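Local structure of antitoxin HipB (Escherichia coli, 4Z5H) at residues L52-F55 and F56-Q60. The protein neutralizes the HipA toxin as its antitoxin and, as a homodimer, binds and bends operator DNA to repress the hipBA operon. The protein carries 1 engineered substitution. Residues are numbered along the deposited sequence; the frame is centred on the assembly and turned at random.
Sequences LTTF and FKILQ. With nucleotides of chain B.
Phe55 and Phe56 meet edge-to-face on helix 52-61 of the Cro/C1-type helix-turn-helix domain: the edge of Phe55 is directed at the face of Phe56, the ring centroids are 4.7 Å apart, and the planes are inclined at 51°, well short of perpendicular. CE2 of Phe55 sits over that face near its rim rather than above its centre. With CG anti to its backbone N (chi1 160°), the Phe55 ring also reaches one turn onward, where its CE1 packs 3.6 Å from CG of Leu59. This is the tight side. Phe55 and Leu59 both rest on Met15 of helix 8-21, and Phe56 packs on Tyr6 of the second subunit, so the cluster joins the domain core to the dimer interface.

Backbone hydrogen bonds of i to i+4 spacing, such as Ile58 N to Thr54 O, bring side chains one turn apart onto the same flank. Ile58 lies alongside Thr54, its CD1 3.6 Å from Thr54 CG2, and continues the buried packing onto Ile40 and Phe43 of helix 37-45.

The looser side carries Thr53 and Lys57, both partly exposed. Their side chains run in the same direction but meet mainly through one methyl, Thr53 CG2 lying 3.8 Å from Lys57 CE, whereas the buried Phe55 ring touches two neighbours. Thr53 OG1 is nevertheless tied down, hydrogen-bonded to Asp48 O of the second subunit. Buried Thr54 forms a separate, DNA-facing flank: CG2 is anti to the backbone N, on the Ile58 side, and OG1 donates a short 2.5 Å hydrogen bond to phosphate oxygen OP1 of DA13 of chain B.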
loop_
_atom_site.group_PDB
_atom_site.type_symbol
_atom_site.label_atom_id
_atom_site.label_comp_id
_atom_site.label_asym_id
_atom_site.label_seq_id
_atom_site.Cartn_x
_atom_site.Cartn_y
_atom_site.Cartn_z
ATOM N N LEU A 52 -4.121 -5.321 -1.420
ATOM C CA LEU A 52 -2.720 -5.004 -1.533
ATOM C C LEU A 52 -2.199 -5.517 -2.885
ATOM O O LEU A 52 -1.403 -4.867 -3.500
ATOM C CB LEU A 52 -1.915 -5.574 -0.368
ATOM C CG LEU A 52 -2.041 -4.874 0.982
ATOM C CD1 LEU A 52 -1.116 -5.416 2.033
ATOM C CD2 LEU A 52 -1.857 -3.378 0.848
ATOM N N THR A 53 -2.684 -6.675 -3.314
ATOM C CA THR A 53 -2.283 -7.263 -4.573
ATOM C C THR A 53 -2.649 -6.356 -5.751
ATOM O O THR A 53 -1.843 -6.117 -6.610
ATOM C CB THR A 53 -2.916 -8.660 -4.774
ATOM O OG1 THR A 53 -2.349 -9.574 -3.846
ATOM C CG2 THR A 53 -2.677 -9.177 -6.164
ATOM N N THR A 54 -3.857 -5.835 -5.748
ATOM C CA THR A 54 -4.258 -4.925 -6.794
ATOM C C THR A 54 -3.355 -3.690 -6.776
ATOM O O THR A 54 -2.873 -3.284 -7.800
ATOM C CB THR A 54 -5.732 -4.527 -6.663
ATOM O OG1 THR A 54 -6.554 -5.655 -6.951
ATOM C CG2 THR A 54 -6.069 -3.405 -7.607
ATOM N N PHE A 55 -3.073 -3.164 -5.596
ATOM C CA PHE A 55 -2.252 -1.981 -5.480
ATOM C C PHE A 55 -0.861 -2.217 -6.081
ATOM O O PHE A 55 -0.433 -1.450 -6.902
ATOM C CB PHE A 55 -2.144 -1.593 -4.004
ATOM C CG PHE A 55 -0.978 -0.706 -3.666
ATOM C CD1 PHE A 55 -0.733 0.457 -4.365
ATOM C CD2 PHE A 55 -0.126 -1.043 -2.641
ATOM C CE1 PHE A 55 0.326 1.265 -4.042
ATOM C CE2 PHE A 55 0.945 -0.238 -2.307
ATOM C CZ PHE A 55 1.169 0.918 -3.013
ATOM N N PHE A 56 -0.201 -3.307 -5.715
ATOM C CA PHE A 56 1.128 -3.584 -6.233
ATOM C C PHE A 56 1.187 -3.802 -7.745
ATOM O O PHE A 56 2.111 -3.397 -8.376
ATOM C CB PHE A 56 1.875 -4.649 -5.429
ATOM C CG PHE A 56 2.465 -4.121 -4.158
ATOM C CD1 PHE A 56 3.648 -3.410 -4.168
ATOM C CD2 PHE A 56 1.811 -4.287 -2.959
ATOM C CE1 PHE A 56 4.173 -2.896 -3.006
ATOM C CE2 PHE A 56 2.332 -3.780 -1.787
ATOM C CZ PHE A 56 3.507 -3.077 -1.808
ATOM N N LYS A 57 0.173 -4.438 -8.292
ATOM C CA LYS A 57 0.089 -4.660 -9.716
ATOM C C LYS A 57 -0.017 -3.345 -10.492
ATOM O O LYS A 57 0.676 -3.144 -11.450
ATOM C CB LYS A 57 -1.072 -5.584 -10.039
ATOM C CG LYS A 57 -0.798 -7.023 -9.663
ATOM C CD LYS A 57 -1.930 -7.941 -10.049
ATOM C CE LYS A 57 -1.549 -9.384 -9.803
ATOM N NZ LYS A 57 -2.702 -10.254 -10.046
ATOM N N ILE A 58 -0.882 -2.461 -10.017
ATOM C CA ILE A 58 -1.050 -1.140 -10.597
ATOM C C ILE A 58 0.244 -0.333 -10.481
ATOM O O ILE A 58 0.659 0.289 -11.422
ATOM C CB ILE A 58 -2.266 -0.388 -10.017
ATOM C CG1 ILE A 58 -3.554 -1.118 -10.383
ATOM C CG2 ILE A 58 -2.339 1.017 -10.570
ATOM C CD1 ILE A 58 -4.781 -0.665 -9.644
ATOM N N LEU A 59 0.915 -0.440 -9.345
ATOM C CA LEU A 59 2.158 0.253 -9.140
ATOM C C LEU A 59 3.159 -0.177 -10.200
ATOM O O LEU A 59 3.787 0.654 -10.791
ATOM C CB LEU A 59 2.749 -0.135 -7.797
ATOM C CG LEU A 59 2.854 0.744 -6.577
ATOM C CD1 LEU A 59 3.860 0.175 -5.601
ATOM C CD2 LEU A 59 3.053 2.223 -6.824
ATOM N N GLN A 60 3.238 -1.474 -10.463
ATOM C CA GLN A 60 4.113 -2.003 -11.489
ATOM C C GLN A 60 3.760 -1.454 -12.878
ATOM O O GLN A 60 4.632 -1.037 -13.601
ATOM C CB GLN A 60 4.062 -3.527 -11.528
ATOM C CG GLN A 60 5.084 -4.124 -12.474
ATOM C CD GLN A 60 4.710 -5.483 -13.034
ATOM O OE1 GLN A 60 3.613 -5.974 -12.843
ATOM N NE2 GLN A 60 5.649 -6.104 -13.706
ATOM P P DA B 13 -9.887 -5.388 -5.681
ATOM O OP1 DA B 13 -8.469 -5.423 -5.346
ATOM O OP2 DA B 13 -10.471 -4.172 -6.224
ATOM O "O5'" DA B 13 -10.200 -6.579 -6.678
ATOM C "C5'" DA B 13 -9.716 -7.904 -6.426
ATOM C "C4'" DA B 13 -10.292 -8.862 -7.441
ATOM O "O4'" DA B 13 -11.689 -9.084 -7.158
ATOM C "C3'" DA B 13 -10.215 -8.370 -8.891
ATOM O "O3'" DA B 13 -9.530 -9.337 -9.680
ATOM C "C2'" DA B 13 -11.664 -8.214 -9.310
ATOM C "C1'" DA B 13 -12.381 -9.170 -8.381
ATOM N N9 DA B 13 -13.777 -8.827 -8.137
ATOM C C8 DA B 13 -14.317 -7.580 -7.960
ATOM N N7 DA B 13 -15.614 -7.586 -7.781
ATOM C C5 DA B 13 -15.952 -8.929 -7.850
ATOM C C6 DA B 13 -17.180 -9.601 -7.744
ATOM N N6 DA B 13 -18.343 -8.989 -7.526
ATOM N N1 DA B 13 -17.173 -10.944 -7.868
ATOM C C2 DA B 13 -16.007 -11.561 -8.088
ATOM N N3 DA B 13 -14.789 -11.040 -8.206
ATOM C C4 DA B 13 -14.831 -9.704 -8.077
#